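Local coordinates for Alpha/beta hydrolase family protein (Bacillus anthracis, PDB 3OOS) that is probably a hydrolase of the alpha/beta hydrolase fold, its natural substrate and precise reaction not established, at residues F15-K20 against S51-N56; P25-H30 against N91-A96; Y32-D37 against S192-G197; E76-L81 against L106-E111. All coordinates share one frame; numbering follows the deposited sequence.

Contact 1 of 4, residues F15-K20 against S51-N56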
loop_
_atom_site.group_PDB
_atom_site.type_symbol
_atom_site.label_atom_id
_atom_site.label_comp_id
_atom_site.label_asym_id
_atom_site.label_seq_id
_atom_site.Cartn_x
_atom_site.Cartn_y
_atom_site.Cartn_z
ATOM N N PHE A 15 12.515 11.771 8.672
ATOM C CA PHE A 15 11.861 11.053 7.584
ATOM C C PHE A 15 11.940 11.818 6.278
ATOM O O PHE A 15 11.772 13.040 6.246
ATOM C CB PHE A 15 10.388 10.776 7.923
ATOM C CG PHE A 15 10.199 9.900 9.133
ATOM C CD1 PHE A 15 10.093 8.519 9.000
ATOM C CD2 PHE A 15 10.140 10.457 10.410
ATOM C CE1 PHE A 15 9.925 7.705 10.121
ATOM C CE2 PHE A 15 9.975 9.653 11.536
ATOM C CZ PHE A 15 9.870 8.275 11.391
ATOM N N GLU A 16 12.194 11.074 5.208
ATOM C CA GLU A 16 12.121 11.581 3.852
ATOM C C GLU A 16 10.710 11.354 3.315
ATOM O O GLU A 16 10.125 10.284 3.510
ATOM C CB GLU A 16 13.133 10.841 2.979
ATOM C CG GLU A 16 13.204 11.332 1.538
ATOM C CD GLU A 16 14.207 10.547 0.719
ATOM O OE1 GLU A 16 14.156 9.296 0.745
ATOM O OE2 GLU A 16 15.049 11.183 0.050
ATOM N N TYR A 17 10.157 12.365 2.652
ATOM C CA TYR A 17 8.873 12.204 1.966
ATOM C C TYR A 17 8.816 13.104 0.741
ATOM O O TYR A 17 9.579 14.070 0.621
ATOM C CB TYR A 17 7.683 12.490 2.901
ATOM C CG TYR A 17 7.550 13.951 3.261
ATOM C CD1 TYR A 17 6.778 14.823 2.479
ATOM C CD2 TYR A 17 8.211 14.471 4.369
ATOM C CE1 TYR A 17 6.677 16.174 2.802
ATOM C CE2 TYR A 17 8.113 15.813 4.696
ATOM C CZ TYR A 17 7.345 16.656 3.916
ATOM O OH TYR A 17 7.266 17.986 4.246
ATOM N N PHE A 18 7.890 12.791 -0.154
ATOM C CA PHE A 18 7.757 13.526 -1.398
ATOM C C PHE A 18 6.385 14.163 -1.461
ATOM O O PHE A 18 5.386 13.530 -1.109
ATOM C CB PHE A 18 8.035 12.590 -2.582
ATOM C CG PHE A 18 9.354 11.879 -2.463
ATOM C CD1 PHE A 18 10.517 12.461 -2.964
ATOM C CD2 PHE A 18 9.446 10.661 -1.789
ATOM C CE1 PHE A 18 11.753 11.829 -2.822
ATOM C CE2 PHE A 18 10.678 10.017 -1.640
ATOM C CZ PHE A 18 11.834 10.605 -2.156
ATOM N N LEU A 19 6.347 15.425 -1.883
ATOM C CA LEU A 19 5.096 16.170 -1.980
ATOM C C LEU A 19 4.736 16.481 -3.427
ATOM O O LEU A 19 5.582 16.919 -4.209
ATOM C CB LEU A 19 5.174 17.479 -1.183
ATOM C CG LEU A 19 3.928 18.380 -1.256
ATOM C CD1 LEU A 19 2.740 17.750 -0.524
ATOM C CD2 LEU A 19 4.218 19.762 -0.700
ATOM N N LYS A 20 3.472 16.251 -3.770
ATOM C CA LYS A 20 2.924 16.689 -5.054
ATOM C C LYS A 20 1.428 16.926 -4.921
ATOM O O LYS A 20 0.717 16.135 -4.299
ATOM C CB LYS A 20 3.204 15.664 -6.160
ATOM C CG LYS A 20 2.725 16.086 -7.548
ATOM C CD LYS A 20 3.088 15.045 -8.591
ATOM C CE LYS A 20 2.400 15.322 -9.922
ATOM N NZ LYS A 20 2.791 14.338 -10.967
ATOM N N SER A 51 -3.140 17.265 -1.792
ATOM C CA SER A 51 -1.722 17.451 -1.514
ATOM C C SER A 51 -1.234 16.112 -0.985
ATOM O O SER A 51 -1.583 15.721 0.132
ATOM C CB SER A 51 -1.502 18.539 -0.464
ATOM O OG SER A 51 -1.932 19.806 -0.933
ATOM N N VAL A 52 -0.455 15.402 -1.796
ATOM C CA VAL A 52 -0.037 14.041 -1.454
ATOM C C VAL A 52 1.345 13.996 -0.816
ATOM O O VAL A 52 2.319 14.475 -1.396
ATOM C CB VAL A 52 -0.102 13.101 -2.686
ATOM C CG1 VAL A 52 0.307 11.676 -2.308
ATOM C CG2 VAL A 52 -1.507 13.110 -3.279
ATOM N N TYR A 53 1.397 13.423 0.385
ATOM C CA TYR A 53 2.634 13.205 1.125
ATOM C C TYR A 53 3.015 11.737 1.000
ATOM O O TYR A 53 2.454 10.876 1.686
ATOM C CB TYR A 53 2.450 13.599 2.599
ATOM C CG TYR A 53 2.223 15.082 2.788
ATOM C CD1 TYR A 53 0.954 15.646 2.608
ATOM C CD2 TYR A 53 3.274 15.926 3.131
ATOM C CE1 TYR A 53 0.746 17.014 2.770
ATOM C CE2 TYR A 53 3.078 17.291 3.291
ATOM C CZ TYR A 53 1.812 17.828 3.113
ATOM O OH TYR A 53 1.614 19.180 3.270
ATOM N N LEU A 54 3.954 11.465 0.097
ATOM C CA LEU A 54 4.432 10.110 -0.167
ATOM C C LEU A 54 5.624 9.829 0.743
ATOM O O LEU A 54 6.723 10.331 0.508
ATOM C CB LEU A 54 4.814 9.965 -1.646
ATOM C CG LEU A 54 5.329 8.610 -2.147
ATOM C CD1 LEU A 54 4.259 7.532 -2.029
ATOM C CD2 LEU A 54 5.811 8.738 -3.591
ATOM N N VAL A 55 5.391 9.032 1.784
ATOM C CA VAL A 55 6.345 8.880 2.885
ATOM C C VAL A 55 7.265 7.663 2.760
ATOM O O VAL A 55 6.818 6.549 2.473
ATOM C CB VAL A 55 5.608 8.832 4.251
ATOM C CG1 VAL A 55 6.594 8.686 5.417
ATOM C CG2 VAL A 55 4.748 10.076 4.433
ATOM N N ASN A 56 8.557 7.902 2.978
ATOM C CA ASN A 56 9.518 6.831 3.226
ATOM C C ASN A 56 9.557 6.514 4.721
ATOM O O ASN A 56 9.927 7.363 5.540
ATOM C CB ASN A 56 10.916 7.210 2.705
ATOM C CG ASN A 56 11.132 6.820 1.245
ATOM O OD1 ASN A 56 11.978 7.399 0.549
ATOM N ND2 ASN A 56 10.383 5.834 0.781
#
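The ring of Y53 has the methyl CD1 of L19 over one face, a CH-pi contact only 12° off the ring normal with CD1 3.8 Å from the ring centroid, and CE1 of Y17 at its edge, where CE1 comes within 3.4 Å of Y53 CD2. This row of side chains lies on one face of an antiparallel pair in the central sheet of the alpha/beta hydrolase fold, strand 13-20 beside strand 51-55. The planes of Y17 and Y53 are 42° apart, so the two rings are neither stacked nor perpendicular; they lean alongside each other, pointing the same way. Y17 reaches this place because chi1 of 70° sets its ring between backbone N and carbonyl carbon. Farther along, the F15 ring turns its edge to the carbonyl oxygen of N56, which lies in the ring plane.

Under the side chains, F18 and L54 form a hydrogen-bonded pair joined in both directions, and K20 and V52 do the same with a longer bond from K20 N to V52 O (3.2 Å). Y17 with V55 and L19 with Y53 are the non-hydrogen-bonded pairs between. V55 packs on L81 and I84 of helix 74-87, while the carboxylate of E16 is held by N62. At the far end of the ladder N56 N donates to E16 O, 2.9 Å away and in the carbonyl plane.

Contact 2 of 4, residues P25-H30 against N91-A96. With SO4 (sulfate ion), chain B.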
loop_
_atom_site.group_PDB
_atom_site.type_symbol
_atom_site.label_atom_id
_atom_site.label_comp_id
_atom_site.label_asym_id
_atom_site.label_seq_id
_atom_site.Cartn_x
_atom_site.Cartn_y
_atom_site.Cartn_z
ATOM N N PRO A 25 -4.829 17.446 2.550
ATOM C CA PRO A 25 -3.662 16.585 2.723
ATOM C C PRO A 25 -4.015 15.102 2.712
ATOM O O PRO A 25 -5.020 14.687 3.296
ATOM C CB PRO A 25 -3.103 17.010 4.087
ATOM C CG PRO A 25 -4.278 17.579 4.820
ATOM C CD PRO A 25 -5.131 18.225 3.767
ATOM N N LEU A 26 -3.183 14.326 2.026
ATOM C CA LEU A 26 -3.345 12.884 1.950
ATOM C C LEU A 26 -1.981 12.230 2.112
ATOM O O LEU A 26 -1.065 12.489 1.329
ATOM C CB LEU A 26 -3.967 12.479 0.611
ATOM C CG LEU A 26 -4.218 10.984 0.399
ATOM C CD1 LEU A 26 -5.415 10.528 1.222
ATOM C CD2 LEU A 26 -4.455 10.694 -1.071
ATOM N N CYS A 27 -1.855 11.399 3.139
ATOM C CA CYS A 27 -0.657 10.601 3.352
ATOM C C CYS A 27 -0.760 9.301 2.560
ATOM O O CYS A 27 -1.787 8.620 2.598
ATOM C CB CYS A 27 -0.480 10.304 4.845
ATOM S SG CYS A 27 0.964 9.312 5.255
ATOM N N VAL A 28 0.300 8.977 1.826
ATOM C CA VAL A 28 0.389 7.713 1.096
ATOM C C VAL A 28 1.706 7.041 1.443
ATOM O O VAL A 28 2.761 7.670 1.398
ATOM C CB VAL A 28 0.323 7.908 -0.443
ATOM C CG1 VAL A 28 0.589 6.582 -1.176
ATOM C CG2 VAL A 28 -1.020 8.497 -0.860
ATOM N N THR A 29 1.640 5.764 1.795
ATOM C CA THR A 29 2.852 4.970 1.963
ATOM C C THR A 29 2.532 3.494 1.762
ATOM O O THR A 29 1.390 3.137 1.469
ATOM C CB THR A 29 3.574 5.261 3.321
ATOM O OG1 THR A 29 4.920 4.773 3.271
ATOM C CG2 THR A 29 2.841 4.638 4.500
ATOM N N HIS A 30 3.550 2.655 1.894
ATOM C CA HIS A 30 3.397 1.220 1.774
ATOM C C HIS A 30 4.143 0.586 2.937
ATOM O O HIS A 30 5.001 1.221 3.540
ATOM C CB HIS A 30 3.969 0.739 0.443
ATOM C CG HIS A 30 3.708 -0.705 0.167
ATOM N ND1 HIS A 30 4.634 -1.692 0.426
ATOM C CD2 HIS A 30 2.614 -1.334 -0.323
ATOM C CE1 HIS A 30 4.125 -2.866 0.098
ATOM N NE2 HIS A 30 2.900 -2.675 -0.360
ATOM N N ASN A 91 -3.801 19.065 11.334
ATOM C CA ASN A 91 -4.703 18.544 12.355
ATOM C C ASN A 91 -5.235 17.154 11.995
ATOM O O ASN A 91 -5.210 16.231 12.819
ATOM C CB ASN A 91 -5.854 19.528 12.592
ATOM C CG ASN A 91 -6.750 19.114 13.736
ATOM O OD1 ASN A 91 -7.954 18.931 13.555
ATOM N ND2 ASN A 91 -6.171 18.953 14.922
ATOM N N LYS A 92 -5.726 17.029 10.764
ATOM C CA LYS A 92 -6.211 15.757 10.240
ATOM C C LYS A 92 -5.803 15.614 8.782
ATOM O O LYS A 92 -5.728 16.601 8.050
ATOM C CB LYS A 92 -7.738 15.662 10.358
ATOM C CG LYS A 92 -8.259 15.534 11.784
ATOM C CD LYS A 92 -9.767 15.720 11.856
ATOM C CE LYS A 92 -10.507 14.523 11.280
ATOM N NZ LYS A 92 -11.975 14.614 11.525
ATOM N N TRP A 93 -5.532 14.381 8.364
ATOM C CA TRP A 93 -5.287 14.107 6.947
ATOM C C TRP A 93 -5.876 12.767 6.526
ATOM O O TRP A 93 -6.288 11.965 7.369
ATOM C CB TRP A 93 -3.794 14.217 6.574
ATOM C CG TRP A 93 -2.816 13.286 7.275
ATOM C CD1 TRP A 93 -3.095 12.287 8.177
ATOM C CD2 TRP A 93 -1.396 13.263 7.082
ATOM N NE1 TRP A 93 -1.930 11.664 8.565
ATOM C CE2 TRP A 93 -0.874 12.242 7.906
ATOM C CE3 TRP A 93 -0.512 14.014 6.292
ATOM C CZ2 TRP A 93 0.495 11.954 7.968
ATOM C CZ3 TRP A 93 0.848 13.728 6.353
ATOM C CH2 TRP A 93 1.337 12.708 7.184
ATOM N N GLY A 94 -5.938 12.535 5.220
ATOM C CA GLY A 94 -6.394 11.248 4.709
ATOM C C GLY A 94 -5.226 10.282 4.667
ATOM O O GLY A 94 -4.065 10.698 4.686
ATOM N N PHE A 95 -5.531 8.990 4.640
ATOM C CA PHE A 95 -4.506 7.994 4.376
ATOM C C PHE A 95 -4.960 7.041 3.285
ATOM O O PHE A 95 -6.060 6.501 3.346
ATOM C CB PHE A 95 -4.114 7.200 5.629
ATOM C CG PHE A 95 -2.963 6.258 5.389
ATOM C CD1 PHE A 95 -1.654 6.676 5.589
ATOM C CD2 PHE A 95 -3.187 4.973 4.897
ATOM C CE1 PHE A 95 -0.581 5.812 5.339
ATOM C CE2 PHE A 95 -2.123 4.104 4.639
ATOM C CZ PHE A 95 -0.818 4.527 4.861
ATOM N N ALA A 96 -4.092 6.836 2.299
ATOM C CA ALA A 96 -4.360 5.922 1.200
ATOM C C ALA A 96 -3.247 4.887 1.083
ATOM O O ALA A 96 -2.061 5.225 1.087
ATOM C CB ALA A 96 -4.517 6.693 -0.110
HETATM S S SO4 B . 2.335 -5.773 -1.982
HETATM O O1 SO4 B . 3.250 -6.823 -1.548
HETATM O O2 SO4 B . 1.299 -6.356 -2.824
HETATM O O3 SO4 B . 1.748 -5.133 -0.810
HETATM O O4 SO4 B . 3.083 -4.777 -2.748
#
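Parallel strands 25-28 and 93-98 are neighbours in the central sheet of the alpha/beta hydrolase fold, and 93-98 runs at its end into a GxSxG sequence (from G97) that fits a nucleophile elbow. C27 and W93 make the closest side-chain fit: CB of C27 sits over the indole, 3.5 Å from the centroid of the six-membered ring and 8° off its normal. With SG anti to the backbone N (chi1 180°), the sulfur is carried on toward F95, meeting its edge with SG 3.7 Å from CD1. The same ring edge takes the methyl CG2 of T29. On the opposite face of the sheet L26 CD1 packs against the backbone of G94, 3.5 Å from its carbonyl carbon, and A96 CB touches both L26 CD2 and V28 CG2.

Three backbone bonds hold the ladder: G94 N to P25 O, C27 N to G94 O, and A96 N to C27 O at 2.9 Å. Beyond the strand, H30 NE2 donates to sulfate O3 (2.8 Å), an ion also bound by S99 and A100. Strand 51-55 flanks 25-28 on its other edge, while helices 74-87 and 100-112 cover the face of C27, W93 and F95, where W93 NE1 bonds to Y108 OH.

Contact 3 of 4, residues Y32-D37 against S192-G197. With SO4 (sulfate ion), chain B.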
loop_
_atom_site.group_PDB
_atom_site.type_symbol
_atom_site.label_atom_id
_atom_site.label_comp_id
_atom_site.label_asym_id
_atom_site.label_seq_id
_atom_site.Cartn_x
_atom_site.Cartn_y
_atom_site.Cartn_z
ATOM N N TYR A 32 6.305 -1.948 3.041
ATOM C CA TYR A 32 7.689 -2.379 2.821
ATOM C C TYR A 32 8.261 -1.955 1.471
ATOM O O TYR A 32 8.823 -2.768 0.739
ATOM C CB TYR A 32 7.855 -3.895 3.055
ATOM C CG TYR A 32 6.742 -4.769 2.518
ATOM C CD1 TYR A 32 6.668 -5.088 1.161
ATOM C CD2 TYR A 32 5.779 -5.304 3.375
ATOM C CE1 TYR A 32 5.652 -5.899 0.670
ATOM C CE2 TYR A 32 4.760 -6.122 2.891
ATOM C CZ TYR A 32 4.702 -6.411 1.538
ATOM O OH TYR A 32 3.695 -7.215 1.050
ATOM N N SER A 33 8.122 -0.671 1.161
ATOM C CA SER A 33 8.638 -0.106 -0.086
ATOM C C SER A 33 9.346 1.214 0.162
ATOM O O SER A 33 8.995 1.956 1.080
ATOM C CB SER A 33 7.505 0.129 -1.088
ATOM O OG SER A 33 6.814 -1.065 -1.380
ATOM N N GLU A 34 10.339 1.511 -0.668
ATOM C CA GLU A 34 10.995 2.813 -0.614
ATOM C C GLU A 34 10.841 3.568 -1.925
ATOM O O GLU A 34 10.940 2.988 -3.002
ATOM C CB GLU A 34 12.467 2.692 -0.206
ATOM C CG GLU A 34 13.336 1.844 -1.131
ATOM C CD GLU A 34 14.730 1.605 -0.576
ATOM O OE1 GLU A 34 15.093 2.198 0.463
ATOM O OE2 GLU A 34 15.473 0.816 -1.188
ATOM N N TYR A 35 10.593 4.867 -1.810
ATOM C CA TYR A 35 10.281 5.721 -2.945
ATOM C C TYR A 35 11.398 6.718 -3.240
ATOM O O TYR A 35 12.271 6.962 -2.407
ATOM C CB TYR A 35 8.989 6.496 -2.664
ATOM C CG TYR A 35 7.803 5.636 -2.293
ATOM C CD1 TYR A 35 7.112 4.914 -3.266
ATOM C CD2 TYR A 35 7.359 5.559 -0.973
ATOM C CE1 TYR A 35 6.015 4.129 -2.933
ATOM C CE2 TYR A 35 6.260 4.777 -0.629
ATOM C CZ TYR A 35 5.595 4.066 -1.615
ATOM O OH TYR A 35 4.503 3.293 -1.291
ATOM N N ASN A 36 11.358 7.282 -4.442
ATOM C CA ASN A 36 12.220 8.400 -4.812
ATOM C C ASN A 36 11.382 9.471 -5.513
ATOM O O ASN A 36 10.160 9.336 -5.592
ATOM C CB ASN A 36 13.404 7.926 -5.667
ATOM C CG ASN A 36 12.974 7.253 -6.956
ATOM O OD1 ASN A 36 12.103 7.750 -7.668
ATOM N ND2 ASN A 36 13.601 6.122 -7.273
ATOM N N ASP A 37 12.024 10.520 -6.021
ATOM C CA ASP A 37 11.281 11.663 -6.564
ATOM C C ASP A 37 10.578 11.426 -7.910
ATOM O O ASP A 37 9.953 12.339 -8.450
ATOM C CB ASP A 37 12.137 12.941 -6.573
ATOM C CG ASP A 37 13.298 12.886 -7.556
ATOM O OD1 ASP A 37 13.428 11.909 -8.325
ATOM O OD2 ASP A 37 14.088 13.851 -7.562
ATOM N N SER A 192 8.358 4.598 -8.553
ATOM C CA SER A 192 9.312 4.094 -7.580
ATOM C C SER A 192 8.546 3.282 -6.539
ATOM O O SER A 192 7.311 3.320 -6.495
ATOM C CB SER A 192 10.090 5.240 -6.923
ATOM O OG SER A 192 9.265 6.006 -6.058
ATOM N N GLY A 193 9.277 2.541 -5.710
ATOM C CA GLY A 193 8.666 1.714 -4.676
ATOM C C GLY A 193 9.311 0.345 -4.607
ATOM O O GLY A 193 8.618 -0.674 -4.694
ATOM N N LYS A 194 10.635 0.342 -4.453
ATOM C CA LYS A 194 11.422 -0.887 -4.365
ATOM C C LYS A 194 11.196 -1.565 -3.017
ATOM O O LYS A 194 11.133 -0.903 -1.984
ATOM C CB LYS A 194 12.909 -0.573 -4.552
ATOM C CG LYS A 194 13.686 -1.623 -5.334
ATOM C CD LYS A 194 15.035 -1.077 -5.785
ATOM C CE LYS A 194 16.037 -1.045 -4.640
ATOM N NZ LYS A 194 16.496 -2.413 -4.272
ATOM N N THR A 195 11.072 -2.888 -3.039
ATOM C CA THR A 195 10.860 -3.657 -1.813
ATOM C C THR A 195 12.012 -3.444 -0.833
ATOM O O THR A 195 13.182 -3.504 -1.220
ATOM C CB THR A 195 10.710 -5.155 -2.116
ATOM O OG1 THR A 195 9.637 -5.339 -3.041
ATOM C CG2 THR A 195 10.402 -5.936 -0.844
ATOM N N VAL A 196 11.667 -3.179 0.427
ATOM C CA VAL A 196 12.657 -3.055 1.497
ATOM C C VAL A 196 12.679 -4.355 2.303
ATOM O O VAL A 196 11.733 -4.661 3.034
ATOM C CB VAL A 196 12.373 -1.829 2.411
ATOM C CG1 VAL A 196 13.391 -1.746 3.543
ATOM C CG2 VAL A 196 12.403 -0.544 1.597
ATOM N N GLY A 197 13.766 -5.110 2.152
ATOM C CA GLY A 197 13.911 -6.435 2.759
ATOM C C GLY A 197 13.677 -6.487 4.257
ATOM O O GLY A 197 12.967 -7.369 4.741
HETATM S S SO4 B . 2.335 -5.773 -1.982
HETATM O O1 SO4 B . 3.250 -6.823 -1.548
HETATM O O2 SO4 B . 1.299 -6.356 -2.824
HETATM O O3 SO4 B . 1.748 -5.133 -0.810
HETATM O O4 SO4 B . 3.083 -4.777 -2.748
HETATM O O HOH W 1 7.432 -3.478 -2.630
HETATM O O HOH W 2 15.426 -1.898 -0.937
#
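V196 and E34 make the snug part of this contact: CG2 of V196 lies 3.7 Å from E34 CB and the two side chains cross at about a right angle. Beside them V196 N donates almost straight to Y32 O (2.9 Å), though from above the carbonyl plane, and E34 N donates to K194 O. At the other end S192 OG, set between its backbone N and carbonyl carbon (chi1 70°), accepts N36 N at 2.9 Å and lies in the plane of the Y35 ring at its edge; G39 O is its second partner. G193 and K194 both face E34 in a classic beta bulge, where the bond from K194 N to E34 O is weak.

The solvent side is looser. E34 OE1 takes a hydrogen bond from G61 N, and water joins the strands: one between S33 OG and T195 OG1, another donating to E34 OE2 and T195 O. Y32 OH donates to sulfate O1 (2.7 Å), the ion that H30 reaches. This two-stranded antiparallel ribbon, 33-34 with 194-195, stands apart from the central sheet. It leads directly into helix 197-207, whose R199 and L200 touch Y32, while Y35 rests on F18 of strand 13-20.

Contact 4 of 4, residues E76-L81 against L106-E111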
loop_
_atom_site.group_PDB
_atom_site.type_symbol
_atom_site.label_atom_id
_atom_site.label_comp_id
_atom_site.label_asym_id
_atom_site.label_seq_id
_atom_site.Cartn_x
_atom_site.Cartn_y
_atom_site.Cartn_z
ATOM N N GLU A 76 3.917 0.898 15.432
ATOM C CA GLU A 76 5.013 1.871 15.530
ATOM C C GLU A 76 5.060 2.754 14.283
ATOM O O GLU A 76 5.378 3.944 14.365
ATOM C CB GLU A 76 6.361 1.177 15.760
ATOM C CG GLU A 76 6.514 0.587 17.170
ATOM C CD GLU A 76 6.450 1.639 18.269
ATOM O OE1 GLU A 76 7.268 2.579 18.242
ATOM O OE2 GLU A 76 5.583 1.523 19.165
ATOM N N THR A 77 4.719 2.165 13.138
ATOM C CA THR A 77 4.589 2.903 11.881
ATOM C C THR A 77 3.547 4.022 12.008
ATOM O O THR A 77 3.793 5.164 11.595
ATOM C CB THR A 77 4.222 1.958 10.711
ATOM O OG1 THR A 77 5.237 0.954 10.566
ATOM C CG2 THR A 77 4.076 2.729 9.403
ATOM N N ILE A 78 2.391 3.698 12.585
ATOM C CA ILE A 78 1.338 4.700 12.786
ATOM C C ILE A 78 1.818 5.851 13.677
ATOM O O ILE A 78 1.541 7.020 13.390
ATOM C CB ILE A 78 0.011 4.075 13.311
ATOM C CG1 ILE A 78 -0.538 3.046 12.315
ATOM C CG2 ILE A 78 -1.050 5.158 13.574
ATOM C CD1 ILE A 78 -0.543 3.496 10.860
ATOM N N LYS A 79 2.549 5.516 14.738
ATOM C CA LYS A 79 3.135 6.525 15.621
ATOM C C LYS A 79 4.098 7.445 14.860
ATOM O O LYS A 79 4.122 8.654 15.096
ATOM C CB LYS A 79 3.834 5.859 16.805
ATOM C CG LYS A 79 2.902 5.036 17.679
ATOM C CD LYS A 79 3.669 4.340 18.788
ATOM C CE LYS A 79 2.728 3.599 19.721
ATOM N NZ LYS A 79 1.816 4.542 20.424
ATOM N N ASP A 80 4.873 6.864 13.943
ATOM C CA ASP A 80 5.776 7.632 13.071
ATOM C C ASP A 80 4.997 8.569 12.150
ATOM O O ASP A 80 5.333 9.750 12.030
ATOM C CB ASP A 80 6.660 6.699 12.233
ATOM C CG ASP A 80 7.766 6.039 13.044
ATOM O OD1 ASP A 80 7.949 6.380 14.233
ATOM O OD2 ASP A 80 8.465 5.174 12.474
ATOM N N LEU A 81 3.951 8.045 11.511
ATOM C CA LEU A 81 3.113 8.861 10.628
ATOM C C LEU A 81 2.415 9.987 11.390
ATOM O O LEU A 81 2.277 11.101 10.882
ATOM C CB LEU A 81 2.094 7.997 9.874
ATOM C CG LEU A 81 2.688 7.018 8.851
ATOM C CD1 LEU A 81 1.606 6.106 8.287
ATOM C CD2 LEU A 81 3.432 7.748 7.726
ATOM N N LEU A 106 -5.876 0.308 7.422
ATOM C CA LEU A 106 -6.844 -0.211 8.382
ATOM C C LEU A 106 -6.333 -0.074 9.810
ATOM O O LEU A 106 -7.094 0.279 10.708
ATOM C CB LEU A 106 -7.213 -1.664 8.064
ATOM C CG LEU A 106 -7.899 -1.887 6.706
ATOM C CD1 LEU A 106 -8.053 -3.379 6.421
ATOM C CD2 LEU A 106 -9.262 -1.178 6.607
ATOM N N VAL A 107 -5.045 -0.336 10.011
ATOM C CA VAL A 107 -4.432 -0.158 11.329
ATOM C C VAL A 107 -4.366 1.326 11.721
ATOM O O VAL A 107 -4.584 1.662 12.879
ATOM C CB VAL A 107 -3.057 -0.871 11.431
ATOM C CG1 VAL A 107 -2.405 -0.623 12.792
ATOM C CG2 VAL A 107 -3.238 -2.372 11.207
ATOM N N TYR A 108 -4.100 2.217 10.763
ATOM C CA TYR A 108 -4.169 3.658 11.050
ATOM C C TYR A 108 -5.554 4.012 11.602
ATOM O O TYR A 108 -5.675 4.722 12.611
ATOM C CB TYR A 108 -3.857 4.494 9.799
ATOM C CG TYR A 108 -3.221 5.857 10.059
ATOM C CD1 TYR A 108 -3.539 6.614 11.195
ATOM C CD2 TYR A 108 -2.312 6.396 9.149
ATOM C CE1 TYR A 108 -2.953 7.867 11.420
ATOM C CE2 TYR A 108 -1.727 7.642 9.359
ATOM C CZ TYR A 108 -2.047 8.371 10.490
ATOM O OH TYR A 108 -1.452 9.603 10.681
ATOM N N ALA A 109 -6.593 3.490 10.952
ATOM C CA ALA A 109 -7.968 3.745 11.378
ATOM C C ALA A 109 -8.264 3.172 12.768
ATOM O O ALA A 109 -8.883 3.837 13.601
ATOM C CB ALA A 109 -8.949 3.212 10.346
ATOM N N THR A 110 -7.813 1.953 13.038
ATOM C CA THR A 110 -8.128 1.332 14.326
ATOM C C THR A 110 -7.348 1.949 15.497
ATOM O O THR A 110 -7.846 1.995 16.623
ATOM C CB THR A 110 -7.960 -0.202 14.306
ATOM O OG1 THR A 110 -6.601 -0.538 14.004
ATOM C CG2 THR A 110 -8.895 -0.837 13.268
ATOM N N GLU A 111 -6.133 2.417 15.228
ATOM C CA GLU A 111 -5.309 3.025 16.271
ATOM C C GLU A 111 -5.636 4.501 16.466
ATOM O O GLU A 111 -5.726 4.976 17.602
ATOM C CB GLU A 111 -3.819 2.872 15.948
ATOM C CG GLU A 111 -3.301 1.446 16.030
ATOM C CD GLU A 111 -2.903 1.039 17.437
ATOM O OE1 GLU A 111 -2.056 1.728 18.046
ATOM O OE2 GLU A 111 -3.426 0.017 17.927
#
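I78 of helix 74-87 fills most of the contact with Y108 of helix 100-112, in the layer of helices on one face of the alpha/beta hydrolase sheet. Its CB branches into two arms. The methyl CG2, anti to the backbone N, reaches over one face of the Y108 ring, 4.2 Å from the centroid and 28° off the normal; its nearest ring atom is CD1, so this CH-pi contact lies toward one side of the ring. The other arm starts with CG1, which passes close to the backbone of Y108 and meets V107 CG1 at 4.1 Å. Its tip, CD1, then settles against the root of the tyrosine, 3.6 Å from Y108 CB and about as far from its CA. One isoleucine thus covers Y108 from the backbone out over the CD1 and CE1 side of the ring.

L81, one turn later, adds its CD1 at Y108 CE2 (3.8 Å), approaching the ring obliquely. CG2 of I78 also brushes E111 CB at the exposed margin. The packing between the two segments is apolar, and Y108 OH, beside L81, is hydrogen-bonded to E82 OE2. The short helix segments cross at 77°, their axes 9.8 Å apart at closest approach. Beneath them Y108 touches F95 of strand 93-98 and L116 of strand 116-122, and I78 and T77 also lean on L104, earlier in helix 100-112.

Contacts 1 and 2 belong to one sheet and have centres 9 Å apart: strand 51-55 pairs with strand 25-28, giving the order 13-20, 51-55, 25-28, 93-98. Contact 4 lies on one face of that sheet, its centre about 11 Å from that of contact 2, and its two helices come just before and just after strand 93-98. Contact 3 is a separate ribbon beyond the strand ends, its centre about 17 Å from that of contact 2. Along the chain, contacts 1, 2 and 3 interlock; contact 4 alternates with contact 2, follows contact 1 and is nested inside contact 3. Contacts 2 and 3 meet at the sulfate beside S99, the probable nucleophile if the GxSxG pattern holds.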